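Local structure of ORF 37 (Human herpesvirus 8 type M, 3FHD) at residues S241-A246 against V264-C269; Y424-G429 against T462-P467; I165-F170 against F396-L401; S362-L367 against P456-V461. The protein cuts single- and double-stranded DNA as an endonuclease and exonuclease, and helps process branched viral DNA intermediates, promoting production of packaged unit-length genomes. One frame throughout, in Å; residues are numbered along the deposited sequence.

Contact 1: residues S241-A246 against V264-C269. With MG (magnesium ion), chain E; SO4 (sulfate ion), chain B.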
loop_
_atom_site.group_PDB
_atom_site.type_symbol
_atom_site.label_atom_id
_atom_site.label_comp_id
_atom_site.label_asym_id
_atom_site.label_seq_id
_atom_site.Cartn_x
_atom_site.Cartn_y
_atom_site.Cartn_z
ATOM N N SER A 241 2.518 -0.638 -2.227
ATOM C CA SER A 241 1.879 -1.765 -2.912
ATOM C C SER A 241 0.365 -1.508 -2.791
ATOM O O SER A 241 -0.088 -0.834 -1.847
ATOM C CB SER A 241 2.277 -3.131 -2.326
ATOM O OG SER A 241 1.941 -3.181 -0.958
ATOM N N LEU A 242 -0.410 -1.985 -3.750
ATOM C CA LEU A 242 -1.831 -1.804 -3.685
ATOM C C LEU A 242 -2.515 -3.108 -3.300
ATOM O O LEU A 242 -2.004 -4.178 -3.603
ATOM C CB LEU A 242 -2.361 -1.340 -5.028
ATOM C CG LEU A 242 -1.761 -0.055 -5.671
ATOM C CD1 LEU A 242 -2.365 0.181 -7.039
ATOM C CD2 LEU A 242 -1.959 1.187 -4.785
ATOM N N ASP A 243 -3.677 -3.014 -2.669
ATOM C CA ASP A 243 -4.411 -4.245 -2.329
ATOM C C ASP A 243 -5.207 -4.747 -3.538
ATOM O O ASP A 243 -5.156 -5.933 -3.853
ATOM C CB ASP A 243 -5.358 -4.013 -1.142
ATOM C CG ASP A 243 -4.626 -3.645 0.136
ATOM O OD1 ASP A 243 -3.397 -3.816 0.204
ATOM O OD2 ASP A 243 -5.278 -3.195 1.082
ATOM N N PHE A 244 -5.969 -3.864 -4.178
ATOM C CA PHE A 244 -6.882 -4.250 -5.271
ATOM C C PHE A 244 -7.179 -3.067 -6.180
ATOM O O PHE A 244 -7.301 -1.950 -5.692
ATOM C CB PHE A 244 -8.206 -4.722 -4.641
ATOM C CG PHE A 244 -9.263 -5.094 -5.644
ATOM C CD1 PHE A 244 -9.251 -6.332 -6.265
ATOM C CD2 PHE A 244 -10.269 -4.194 -5.977
ATOM C CE1 PHE A 244 -10.268 -6.661 -7.227
ATOM C CE2 PHE A 244 -11.251 -4.507 -6.929
ATOM C CZ PHE A 244 -11.255 -5.743 -7.537
ATOM N N ALA A 245 -7.343 -3.315 -7.492
ATOM C CA ALA A 245 -7.795 -2.279 -8.415
ATOM C C ALA A 245 -8.705 -2.865 -9.473
ATOM O O ALA A 245 -8.512 -4.012 -9.937
ATOM C CB ALA A 245 -6.621 -1.562 -9.048
ATOM N N ALA A 246 -9.703 -2.081 -9.842
ATOM C CA ALA A 246 -10.601 -2.450 -10.938
ATOM C C ALA A 246 -10.285 -1.572 -12.159
ATOM O O ALA A 246 -9.882 -0.411 -12.008
ATOM C CB ALA A 246 -12.066 -2.300 -10.487
ATOM N N VAL A 264 -9.241 2.338 -7.304
ATOM C CA VAL A 264 -8.201 1.738 -6.441
ATOM C C VAL A 264 -8.746 1.546 -5.014
ATOM O O VAL A 264 -9.264 2.500 -4.417
ATOM C CB VAL A 264 -6.862 2.565 -6.491
ATOM C CG1 VAL A 264 -5.817 1.976 -5.535
ATOM C CG2 VAL A 264 -6.335 2.638 -7.951
ATOM N N TYR A 265 -8.588 0.338 -4.439
ATOM C CA TYR A 265 -9.087 0.062 -3.074
ATOM C C TYR A 265 -7.993 -0.371 -2.075
ATOM O O TYR A 265 -7.184 -1.265 -2.378
ATOM C CB TYR A 265 -10.175 -1.039 -3.072
ATOM C CG TYR A 265 -11.418 -0.802 -3.913
ATOM C CD1 TYR A 265 -12.662 -0.608 -3.313
ATOM C CD2 TYR A 265 -11.358 -0.833 -5.318
ATOM C CE1 TYR A 265 -13.814 -0.414 -4.102
ATOM C CE2 TYR A 265 -12.491 -0.660 -6.100
ATOM C CZ TYR A 265 -13.713 -0.446 -5.491
ATOM O OH TYR A 265 -14.830 -0.249 -6.266
ATOM N N GLU A 266 -7.935 0.312 -0.933
ATOM C CA GLU A 266 -7.145 -0.111 0.204
ATOM C C GLU A 266 -8.076 -0.927 1.146
ATOM O O GLU A 266 -9.086 -0.421 1.583
ATOM C CB GLU A 266 -6.560 1.111 0.911
ATOM C CG GLU A 266 -5.838 0.833 2.222
ATOM C CD GLU A 266 -4.723 -0.228 2.128
ATOM O OE1 GLU A 266 -3.910 -0.268 1.155
ATOM O OE2 GLU A 266 -4.631 -1.007 3.088
ATOM N N ILE A 267 -7.703 -2.165 1.444
ATOM C CA ILE A 267 -8.577 -3.082 2.199
ATOM C C ILE A 267 -8.177 -3.095 3.681
ATOM O O ILE A 267 -7.001 -3.182 3.981
ATOM C CB ILE A 267 -8.531 -4.505 1.575
ATOM C CG1 ILE A 267 -9.257 -4.512 0.232
ATOM C CG2 ILE A 267 -9.117 -5.596 2.549
ATOM C CD1 ILE A 267 -8.861 -5.633 -0.672
ATOM N N LYS A 268 -9.146 -2.951 4.601
ATOM C CA LYS A 268 -8.887 -3.072 6.061
ATOM C C LYS A 268 -9.905 -4.059 6.656
ATOM O O LYS A 268 -11.010 -4.156 6.148
ATOM C CB LYS A 268 -9.071 -1.717 6.779
ATOM C CG LYS A 268 -8.182 -0.588 6.250
ATOM C CD LYS A 268 -6.712 -0.945 6.507
ATOM C CE LYS A 268 -5.797 0.100 5.881
ATOM N NZ LYS A 268 -4.386 -0.342 5.900
ATOM N N CYS A 269 -9.534 -4.793 7.686
ATOM C CA CYS A 269 -10.507 -5.658 8.371
ATOM C C CYS A 269 -10.663 -5.197 9.799
ATOM O O CYS A 269 -9.675 -4.754 10.415
ATOM C CB CYS A 269 -10.081 -7.119 8.289
ATOM S SG CYS A 269 -9.797 -7.696 6.628
HETATM MG MG MG E . -4.703 -3.365 3.400
HETATM S S SO4 B . 2.516 -0.376 1.593
HETATM O O1 SO4 B . 3.363 0.098 2.675
HETATM O O2 SO4 B . 1.172 -0.636 2.121
HETATM O O3 SO4 B . 2.479 0.690 0.613
HETATM O O4 SO4 B . 3.129 -1.513 0.956
HETATM O O HOH W 1 -4.533 -0.280 -2.103
HETATM O O HOH W 2 -2.049 -2.481 2.953
#

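Contact 2: residues Y424-G429 against T462-P467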
loop_
_atom_site.group_PDB
_atom_site.type_symbol
_atom_site.label_atom_id
_atom_site.label_comp_id
_atom_site.label_asym_id
_atom_site.label_seq_id
_atom_site.Cartn_x
_atom_site.Cartn_y
_atom_site.Cartn_z
ATOM N N TYR A 424 -10.442 6.542 -5.553
ATOM C CA TYR A 424 -9.824 5.814 -4.409
ATOM C C TYR A 424 -10.853 5.509 -3.340
ATOM O O TYR A 424 -11.799 6.294 -3.116
ATOM C CB TYR A 424 -8.640 6.603 -3.817
ATOM C CG TYR A 424 -7.636 6.919 -4.890
ATOM C CD1 TYR A 424 -6.676 5.963 -5.285
ATOM C CD2 TYR A 424 -7.716 8.142 -5.588
ATOM C CE1 TYR A 424 -5.800 6.254 -6.340
ATOM C CE2 TYR A 424 -6.833 8.437 -6.632
ATOM C CZ TYR A 424 -5.898 7.494 -7.010
ATOM O OH TYR A 424 -5.035 7.820 -8.042
ATOM N N TYR A 425 -10.682 4.363 -2.691
ATOM C CA TYR A 425 -11.632 3.881 -1.677
ATOM C C TYR A 425 -10.914 3.127 -0.575
ATOM O O TYR A 425 -9.846 2.522 -0.792
ATOM C CB TYR A 425 -12.648 2.913 -2.297
ATOM C CG TYR A 425 -13.379 3.457 -3.518
ATOM C CD1 TYR A 425 -14.570 4.179 -3.391
ATOM C CD2 TYR A 425 -12.860 3.251 -4.785
ATOM C CE1 TYR A 425 -15.236 4.683 -4.536
ATOM C CE2 TYR A 425 -13.488 3.731 -5.914
ATOM C CZ TYR A 425 -14.676 4.446 -5.795
ATOM O OH TYR A 425 -15.261 4.908 -6.953
ATOM N N ILE A 426 -11.504 3.167 0.620
ATOM C CA ILE A 426 -11.156 2.212 1.649
ATOM C C ILE A 426 -12.296 1.205 1.713
ATOM O O ILE A 426 -13.465 1.585 1.861
ATOM C CB ILE A 426 -10.936 2.871 3.004
ATOM C CG1 ILE A 426 -9.702 3.790 2.953
ATOM C CG2 ILE A 426 -10.780 1.805 4.114
ATOM C CD1 ILE A 426 -9.703 4.873 4.066
ATOM N N ALA A 427 -11.934 -0.078 1.579
ATOM C CA ALA A 427 -12.886 -1.187 1.667
ATOM C C ALA A 427 -12.703 -1.895 3.014
ATOM O O ALA A 427 -11.698 -2.544 3.232
ATOM C CB ALA A 427 -12.661 -2.155 0.545
ATOM N N THR A 428 -13.714 -1.795 3.878
ATOM C CA THR A 428 -13.643 -2.304 5.234
ATOM C C THR A 428 -14.502 -3.550 5.331
ATOM O O THR A 428 -15.701 -3.474 5.064
ATOM C CB THR A 428 -14.184 -1.256 6.235
ATOM O OG1 THR A 428 -13.332 -0.100 6.250
ATOM C CG2 THR A 428 -14.209 -1.825 7.633
ATOM N N GLY A 429 -13.881 -4.673 5.711
ATOM C CA GLY A 429 -14.580 -5.937 5.917
ATOM C C GLY A 429 -14.832 -6.258 7.386
ATOM O O GLY A 429 -14.004 -5.974 8.233
ATOM N N THR A 462 -15.814 3.260 1.253
ATOM C CA THR A 462 -15.750 4.674 1.554
ATOM C C THR A 462 -14.814 5.373 0.547
ATOM O O THR A 462 -13.635 5.008 0.461
ATOM C CB THR A 462 -15.233 4.872 3.017
ATOM O OG1 THR A 462 -16.118 4.198 3.934
ATOM C CG2 THR A 462 -15.167 6.340 3.391
ATOM N N PRO A 463 -15.330 6.366 -0.218
ATOM C CA PRO A 463 -14.501 7.178 -1.129
ATOM C C PRO A 463 -13.475 8.054 -0.382
ATOM O O PRO A 463 -13.699 8.435 0.787
ATOM C CB PRO A 463 -15.531 8.057 -1.875
ATOM C CG PRO A 463 -16.716 8.065 -1.044
ATOM C CD PRO A 463 -16.753 6.753 -0.294
ATOM N N VAL A 464 -12.349 8.338 -1.036
ATOM C CA VAL A 464 -11.327 9.235 -0.490
ATOM C C VAL A 464 -10.880 10.182 -1.626
ATOM O O VAL A 464 -10.503 9.727 -2.689
ATOM C CB VAL A 464 -10.057 8.480 0.052
ATOM C CG1 VAL A 464 -9.178 9.459 0.872
ATOM C CG2 VAL A 464 -10.427 7.265 0.950
ATOM N N TYR A 465 -10.960 11.488 -1.380
ATOM C CA TYR A 465 -10.534 12.520 -2.338
ATOM C C TYR A 465 -9.337 13.297 -1.788
ATOM O O TYR A 465 -9.233 13.463 -0.571
ATOM C CB TYR A 465 -11.697 13.464 -2.668
ATOM C CG TYR A 465 -12.948 12.753 -3.175
ATOM C CD1 TYR A 465 -13.112 12.458 -4.527
ATOM C CD2 TYR A 465 -13.957 12.370 -2.294
ATOM C CE1 TYR A 465 -14.274 11.799 -4.987
ATOM C CE2 TYR A 465 -15.097 11.704 -2.733
ATOM C CZ TYR A 465 -15.254 11.424 -4.082
ATOM O OH TYR A 465 -16.406 10.781 -4.519
ATOM N N PHE A 466 -8.445 13.765 -2.679
ATOM C CA PHE A 466 -7.185 14.436 -2.284
ATOM C C PHE A 466 -6.975 15.786 -2.992
ATOM O O PHE A 466 -6.590 15.821 -4.182
ATOM C CB PHE A 466 -5.953 13.536 -2.506
ATOM C CG PHE A 466 -6.074 12.178 -1.886
ATOM C CD1 PHE A 466 -5.923 12.016 -0.516
ATOM C CD2 PHE A 466 -6.369 11.066 -2.681
ATOM C CE1 PHE A 466 -6.078 10.746 0.052
ATOM C CE2 PHE A 466 -6.509 9.808 -2.131
ATOM C CZ PHE A 466 -6.388 9.651 -0.761
ATOM N N PRO A 467 -7.195 16.905 -2.263
ATOM C CA PRO A 467 -6.934 18.231 -2.841
ATOM C C PRO A 467 -5.461 18.332 -3.252
ATOM O O PRO A 467 -4.600 17.753 -2.586
ATOM C CB PRO A 467 -7.256 19.202 -1.693
ATOM C CG PRO A 467 -8.049 18.402 -0.692
ATOM C CD PRO A 467 -7.603 16.981 -0.847
HETATM O O HOH W 3 -11.342 9.361 -5.228
HETATM O O HOH W 4 -14.772 1.772 4.558
#

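Contact 3: residues I165-F170 against F396-L401. With SO4 (sulfate ion), chain B.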
loop_
_atom_site.group_PDB
_atom_site.type_symbol
_atom_site.label_atom_id
_atom_site.label_comp_id
_atom_site.label_asym_id
_atom_site.label_seq_id
_atom_site.Cartn_x
_atom_site.Cartn_y
_atom_site.Cartn_z
ATOM N N ILE A 165 9.900 5.387 2.054
ATOM C CA ILE A 165 8.700 5.760 2.786
ATOM C C ILE A 165 7.519 5.148 1.998
ATOM O O ILE A 165 7.188 5.623 0.913
ATOM C CB ILE A 165 8.538 7.259 2.914
ATOM C CG1 ILE A 165 9.614 7.856 3.863
ATOM C CG2 ILE A 165 7.117 7.600 3.507
ATOM C CD1 ILE A 165 9.743 9.403 3.760
ATOM N N SER A 166 6.969 4.058 2.535
ATOM C CA SER A 166 5.901 3.309 1.885
ATOM C C SER A 166 4.582 3.862 2.397
ATOM O O SER A 166 4.581 4.648 3.338
ATOM C CB SER A 166 6.038 1.824 2.222
ATOM O OG SER A 166 5.937 1.630 3.634
ATOM N N SER A 167 3.451 3.467 1.792
ATOM C CA SER A 167 2.180 4.025 2.215
ATOM C C SER A 167 1.732 3.710 3.646
ATOM O O SER A 167 1.061 4.525 4.253
ATOM C CB SER A 167 1.068 3.721 1.184
ATOM O OG SER A 167 0.616 2.375 1.318
ATOM N N SER A 168 2.141 2.575 4.192
ATOM C CA SER A 168 1.903 2.227 5.599
ATOM C C SER A 168 2.728 3.078 6.589
ATOM O O SER A 168 2.430 3.086 7.775
ATOM C CB SER A 168 2.258 0.730 5.812
ATOM O OG SER A 168 3.640 0.534 5.567
ATOM N N LYS A 169 3.770 3.755 6.096
ATOM C CA LYS A 169 4.635 4.635 6.912
ATOM C C LYS A 169 4.415 6.116 6.583
ATOM O O LYS A 169 5.027 6.986 7.196
ATOM C CB LYS A 169 6.108 4.331 6.657
ATOM C CG LYS A 169 6.572 2.975 7.240
ATOM C CD LYS A 169 8.028 2.773 6.949
ATOM C CE LYS A 169 8.367 1.317 7.019
ATOM N NZ LYS A 169 9.820 1.175 7.309
ATOM N N PHE A 170 3.545 6.423 5.640
ATOM C CA PHE A 170 3.439 7.834 5.190
ATOM C C PHE A 170 2.932 8.831 6.275
ATOM O O PHE A 170 3.481 9.929 6.443
ATOM C CB PHE A 170 2.662 7.940 3.864
ATOM C CG PHE A 170 2.712 9.327 3.263
ATOM C CD1 PHE A 170 3.893 9.808 2.714
ATOM C CD2 PHE A 170 1.595 10.142 3.280
ATOM C CE1 PHE A 170 3.961 11.122 2.171
ATOM C CE2 PHE A 170 1.631 11.456 2.739
ATOM C CZ PHE A 170 2.821 11.949 2.187
ATOM N N PHE A 396 -6.000 7.706 5.782
ATOM C CA PHE A 396 -6.140 8.787 4.828
ATOM C C PHE A 396 -4.816 9.091 4.116
ATOM O O PHE A 396 -4.774 9.170 2.883
ATOM C CB PHE A 396 -6.739 10.062 5.458
ATOM C CG PHE A 396 -6.835 11.192 4.484
ATOM C CD1 PHE A 396 -7.930 11.273 3.589
ATOM C CD2 PHE A 396 -5.840 12.173 4.422
ATOM C CE1 PHE A 396 -8.011 12.320 2.659
ATOM C CE2 PHE A 396 -5.942 13.238 3.489
ATOM C CZ PHE A 396 -7.012 13.292 2.617
ATOM N N TYR A 397 -3.748 9.201 4.900
ATOM C CA TYR A 397 -2.385 9.422 4.428
ATOM C C TYR A 397 -1.871 8.231 3.581
ATOM O O TYR A 397 -1.137 8.420 2.636
ATOM C CB TYR A 397 -1.463 9.560 5.650
ATOM C CG TYR A 397 -1.540 10.927 6.257
ATOM C CD1 TYR A 397 -0.527 11.864 6.031
ATOM C CD2 TYR A 397 -2.653 11.317 7.014
ATOM C CE1 TYR A 397 -0.598 13.162 6.584
ATOM C CE2 TYR A 397 -2.750 12.623 7.548
ATOM C CZ TYR A 397 -1.710 13.535 7.321
ATOM O OH TYR A 397 -1.767 14.821 7.848
ATOM N N GLN A 398 -2.204 7.017 3.993
ATOM C CA GLN A 398 -1.851 5.816 3.209
ATOM C C GLN A 398 -2.406 5.840 1.782
ATOM O O GLN A 398 -1.661 5.614 0.833
ATOM C CB GLN A 398 -2.304 4.537 3.952
ATOM C CG GLN A 398 -2.073 3.261 3.135
ATOM C CD GLN A 398 -2.138 2.004 3.986
ATOM O OE1 GLN A 398 -2.935 1.922 4.938
ATOM N NE2 GLN A 398 -1.279 1.031 3.669
ATOM N N VAL A 399 -3.698 6.134 1.630
ATOM C CA VAL A 399 -4.321 6.161 0.308
ATOM C C VAL A 399 -3.812 7.386 -0.472
ATOM O O VAL A 399 -3.718 7.353 -1.702
ATOM C CB VAL A 399 -5.877 6.124 0.404
ATOM C CG1 VAL A 399 -6.502 6.077 -0.997
ATOM C CG2 VAL A 399 -6.337 4.903 1.210
ATOM N N LEU A 400 -3.519 8.473 0.254
ATOM C CA LEU A 400 -2.965 9.694 -0.345
ATOM C C LEU A 400 -1.678 9.326 -1.081
ATOM O O LEU A 400 -1.512 9.701 -2.254
ATOM C CB LEU A 400 -2.683 10.769 0.733
ATOM C CG LEU A 400 -2.358 12.167 0.181
ATOM C CD1 LEU A 400 -2.789 13.279 1.156
ATOM C CD2 LEU A 400 -0.915 12.310 -0.223
ATOM N N LEU A 401 -0.756 8.649 -0.397
ATOM C CA LEU A 401 0.475 8.225 -1.105
ATOM C C LEU A 401 0.244 7.240 -2.272
ATOM O O LEU A 401 0.908 7.345 -3.303
ATOM C CB LEU A 401 1.544 7.681 -0.149
ATOM C CG LEU A 401 2.932 7.435 -0.780
ATOM C CD1 LEU A 401 3.586 8.779 -1.295
ATOM C CD2 LEU A 401 3.895 6.711 0.220
HETATM S S SO4 B . 2.516 -0.376 1.593
HETATM O O1 SO4 B . 3.363 0.098 2.675
HETATM O O2 SO4 B . 1.172 -0.636 2.121
HETATM O O3 SO4 B . 2.479 0.690 0.613
HETATM O O4 SO4 B . 3.129 -1.513 0.956
#

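Contact 4: residues S362-L367 against P456-V461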
loop_
_atom_site.group_PDB
_atom_site.type_symbol
_atom_site.label_atom_id
_atom_site.label_comp_id
_atom_site.label_asym_id
_atom_site.label_seq_id
_atom_site.Cartn_x
_atom_site.Cartn_y
_atom_site.Cartn_z
ATOM N N SER A 362 -20.653 6.664 1.863
ATOM C CA SER A 362 -20.176 5.275 1.840
ATOM C C SER A 362 -21.269 4.320 1.346
ATOM O O SER A 362 -22.443 4.546 1.598
ATOM C CB SER A 362 -19.750 4.845 3.237
ATOM O OG SER A 362 -18.526 5.430 3.620
ATOM N N ASP A 363 -20.880 3.266 0.634
ATOM C CA ASP A 363 -21.803 2.190 0.292
ATOM C C ASP A 363 -21.673 1.085 1.328
ATOM O O ASP A 363 -20.557 0.636 1.610
ATOM C CB ASP A 363 -21.491 1.616 -1.088
ATOM C CG ASP A 363 -21.798 2.598 -2.215
ATOM O OD1 ASP A 363 -22.915 3.127 -2.248
ATOM O OD2 ASP A 363 -20.925 2.840 -3.071
ATOM N N VAL A 364 -22.800 0.638 1.887
ATOM C CA VAL A 364 -22.761 -0.495 2.818
ATOM C C VAL A 364 -23.382 -1.737 2.168
ATOM O O VAL A 364 -24.467 -1.656 1.651
ATOM C CB VAL A 364 -23.483 -0.161 4.144
ATOM C CG1 VAL A 364 -23.439 -1.366 5.083
ATOM C CG2 VAL A 364 -22.839 1.066 4.788
ATOM N N TYR A 365 -22.679 -2.875 2.212
ATOM C CA TYR A 365 -23.153 -4.141 1.646
ATOM C C TYR A 365 -23.351 -5.146 2.766
ATOM O O TYR A 365 -22.399 -5.574 3.410
ATOM C CB TYR A 365 -22.152 -4.721 0.642
ATOM C CG TYR A 365 -21.828 -3.788 -0.475
ATOM C CD1 TYR A 365 -22.573 -3.819 -1.648
ATOM C CD2 TYR A 365 -20.812 -2.833 -0.346
ATOM C CE1 TYR A 365 -22.298 -2.964 -2.699
ATOM C CE2 TYR A 365 -20.533 -1.945 -1.395
ATOM C CZ TYR A 365 -21.308 -2.022 -2.566
ATOM O OH TYR A 365 -21.072 -1.177 -3.630
ATOM N N VAL A 366 -24.596 -5.504 3.016
ATOM C CA VAL A 366 -24.893 -6.576 3.963
ATOM C C VAL A 366 -24.828 -7.882 3.175
ATOM O O VAL A 366 -25.480 -8.014 2.137
ATOM C CB VAL A 366 -26.276 -6.377 4.607
ATOM C CG1 VAL A 366 -26.635 -7.574 5.506
ATOM C CG2 VAL A 366 -26.321 -5.054 5.393
ATOM N N LEU A 367 -24.039 -8.847 3.639
ATOM C CA LEU A 367 -23.903 -10.077 2.867
ATOM C C LEU A 367 -24.897 -11.134 3.328
ATOM O O LEU A 367 -25.309 -11.121 4.490
ATOM C CB LEU A 367 -22.463 -10.603 2.930
ATOM C CG LEU A 367 -21.368 -9.577 2.566
ATOM C CD1 LEU A 367 -19.982 -10.036 3.008
ATOM C CD2 LEU A 367 -21.400 -9.265 1.063
ATOM N N PRO A 456 -17.204 -13.521 6.134
ATOM C CA PRO A 456 -17.554 -12.104 5.951
ATOM C C PRO A 456 -19.053 -11.842 6.087
ATOM O O PRO A 456 -19.889 -12.601 5.558
ATOM C CB PRO A 456 -17.062 -11.776 4.543
ATOM C CG PRO A 456 -17.030 -13.095 3.825
ATOM C CD PRO A 456 -16.787 -14.159 4.868
ATOM N N THR A 457 -19.374 -10.766 6.797
ATOM C CA THR A 457 -20.752 -10.400 7.089
ATOM C C THR A 457 -21.149 -9.057 6.478
ATOM O O THR A 457 -22.307 -8.860 6.107
ATOM C CB THR A 457 -21.006 -10.302 8.621
ATOM O OG1 THR A 457 -20.110 -9.325 9.165
ATOM C CG2 THR A 457 -20.785 -11.653 9.317
ATOM N N LEU A 458 -20.191 -8.137 6.390
ATOM C CA LEU A 458 -20.480 -6.757 6.045
ATOM C C LEU A 458 -19.285 -6.148 5.341
ATOM O O LEU A 458 -18.136 -6.394 5.732
ATOM C CB LEU A 458 -20.764 -5.985 7.325
ATOM C CG LEU A 458 -21.287 -4.546 7.331
ATOM C CD1 LEU A 458 -22.761 -4.499 6.903
ATOM C CD2 LEU A 458 -21.122 -3.984 8.767
ATOM N N LEU A 459 -19.571 -5.352 4.311
ATOM C CA LEU A 459 -18.562 -4.614 3.551
ATOM C C LEU A 459 -18.964 -3.140 3.473
ATOM O O LEU A 459 -20.090 -2.806 3.105
ATOM C CB LEU A 459 -18.383 -5.220 2.148
ATOM C CG LEU A 459 -17.309 -4.606 1.222
ATOM C CD1 LEU A 459 -15.913 -4.869 1.720
ATOM C CD2 LEU A 459 -17.466 -5.100 -0.218
ATOM N N ILE A 460 -18.057 -2.253 3.854
ATOM C CA ILE A 460 -18.292 -0.823 3.690
ATOM C C ILE A 460 -17.238 -0.261 2.718
ATOM O O ILE A 460 -16.056 -0.532 2.890
ATOM C CB ILE A 460 -18.213 -0.108 5.036
ATOM C CG1 ILE A 460 -19.258 -0.722 6.014
ATOM C CG2 ILE A 460 -18.409 1.400 4.851
ATOM C CD1 ILE A 460 -19.442 0.062 7.294
ATOM N N VAL A 461 -17.686 0.492 1.716
ATOM C CA VAL A 461 -16.784 1.113 0.755
ATOM C C VAL A 461 -16.930 2.617 0.921
ATOM O O VAL A 461 -18.032 3.166 0.781
ATOM C CB VAL A 461 -17.056 0.650 -0.710
ATOM C CG1 VAL A 461 -16.133 1.383 -1.704
ATOM C CG2 VAL A 461 -16.868 -0.874 -0.856
HETATM O O HOH W 5 -24.498 -10.395 6.716
#

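Contact 1: residues S241-A246 against V264-C269
D243 and the strand carrying E266, I267 and K268 form the metal site of the PD-(D/E)XK nuclease fold, with the E-x-K part of the motif at E266-I267-K268. Three ligands from this contact hold the magnesium ion: D243 OD2, E266 OE2 and the carbonyl oxygen of I267, with I267 O lying 2.4 Å from the metal. The two carboxylate planes stand 59° apart, and the negative oxygens can crowd together because they share the cation; D243 OD2 to E266 OE2 is 3.0 Å. E266 reaches the ion through a bend at chi2 (54°), although its CB points away from D243.

Among the hydrogen bonds, I267 N gives a nearly straight bond (164°) of 2.7 Å to the anti lone pair of D243 OD2; with the metal bond, OD2 is gripped twice, which restrains the carboxylate. K268 NZ forms a salt bridge of 2.9 Å with E266 OE2, which it meets from above the carboxylate plane. The antiparallel backbone pair F244-Y265 is joined by Y265 N to F244 O at 2.9 Å, and water 1 links D243 N to Y265 O.

In the apolar packing, the edge of F244 is directed at the face of Y265 in an offset edge-to-face pair, where F244 CD2 approaches Y265 CD2 to 3.6 Å.

Contact 2: residues Y424-G429 against T462-P467
Two antiparallel strands of the large mixed sheet of the nuclease core meet here, Y424 to I426 running against T462 to V464. The short segments' axes come within 4.5 Å at 146° between their directions, antiparallel with a twist. I426 and T462 form a hydrogen-bonded pair with two bonds: I426 N to T462 O is 2.8 Å, and T462 N to I426 O is 2.9 Å. Next to it, Y425 and P463 are a non-hydrogen-bonded pair, a place where proline's missing N-H costs no bond between these strands. V464 N bonds to Y424 O at 3.0 Å, and water 3 bridges Y424 N to V464 O.

Side chains follow the same register. I426 CD1 touches V464 CG2 at 4.0 Å on the face that Y424 shares, while on the other face the Y425 ring passes close to P463, its CD1 lying 4.3 Å from P463 CB. Beyond the strand, F466 presents its ring edge to the face of Y424, the planes 61° apart and the centroids separated by 6.0 Å; the far end of Y424 is held by E407 through its OH. F466 has CG anti to its carbonyl carbon (chi1 -52°), and from there its CE2 comes to 4.0 Å from Y424 CD2.

Contact 3: residues I165-F170 against F396-L401
The F170 ring receives L401 on one face: L401 CB sits 4.3 Å from the ring centroid and 23° off the normal, a CH-pi contact displaced toward the rim. F170 in turn meets the edge of the Y397 ring, where F170 CD2 lies 3.9 Å from Y397 CD1 and the two side chains cross at about a right angle. L400 CD2 adds an oblique contact to F170 CE2. Its CG anti to the backbone N (chi1 -171°), F170 swings its ring over L401 and against Y397.

The other part is polar. S167 OG bonds to a sulfate oxygen, O3, at 2.6 Å, and S168 N and OG both bond to O1, with S168 OG at 2.9 Å. From the helix, Q398 NE2 makes a weak bond of 3.3 Å to S167 OG, while Q398 OE1 accepts from K268 NZ. R161 and S241 also bind the sulfate, probably a crystallisation ion. Such a cluster of donors, with the Q398 side chain about 6 Å from the magnesium ion, is consistent with a place for a DNA phosphate.

Contact 4: residues S362-L367 against P456-V461
D363 and V461 exchange two backbone hydrogen bonds, D363 N to V461 O and V461 N to D363 O, each 2.9 Å, in an antiparallel pair within the large mixed sheet of the PD-(D/E)XK core. D363 OD1 forms salt bridges with K384 and R382 of strand 379-389. Y365 and L459 repeat the backbone pattern: Y365 N to L459 O is 2.7 Å, and L459 N to Y365 O is 3.0 Å. The axes of these segments run at 168°, close to fully antiparallel. Toward the end, L367 N bonds to T457 O at 3.0 Å. T457 belongs to a classic beta bulge: T457 and L458 both face F430 of strand 423-432, on the other side of their strand.

Packing divides by face. On one, Y365 lies beside L459, and its CE2 meets V461 CG2 at 3.9 Å. On the other, L458, with CG anti to its N (chi1 -172°), brings CD1 against two valines, V364 CG1 at 3.7 Å and V366 CG2 at 3.9 Å. V364 also runs alongside I460. At the far end, L367 CD1 packs against the proline ring, 3.7 Å from P456 CB.

Contacts 1, 2 and 4 are successive parts of one sheet. Strand 262-269 of contact 1 pairs with strand 423-432 of contact 2, E266 O lying 2.9 Å from A427 N, and contacts 2 and 4 share strand 455-464, with T462 OG1 2.7 Å from S362 OG. Distance from the metal grows in that order: the I426 side chain is about 8 Å from the magnesium ion and that of L459 about 11 Å. Contact 3 is joined to the active site through K268 NZ and Q398 OE1, 2.9 Å apart, and to contact 2 where F466 CZ packs 3.3 Å from L400 N of helix 394-412. Contacts 1 and 3 also bind the same sulfate, whereas contacts 3 and 4 do not touch, their nearest atoms being about 11 Å apart.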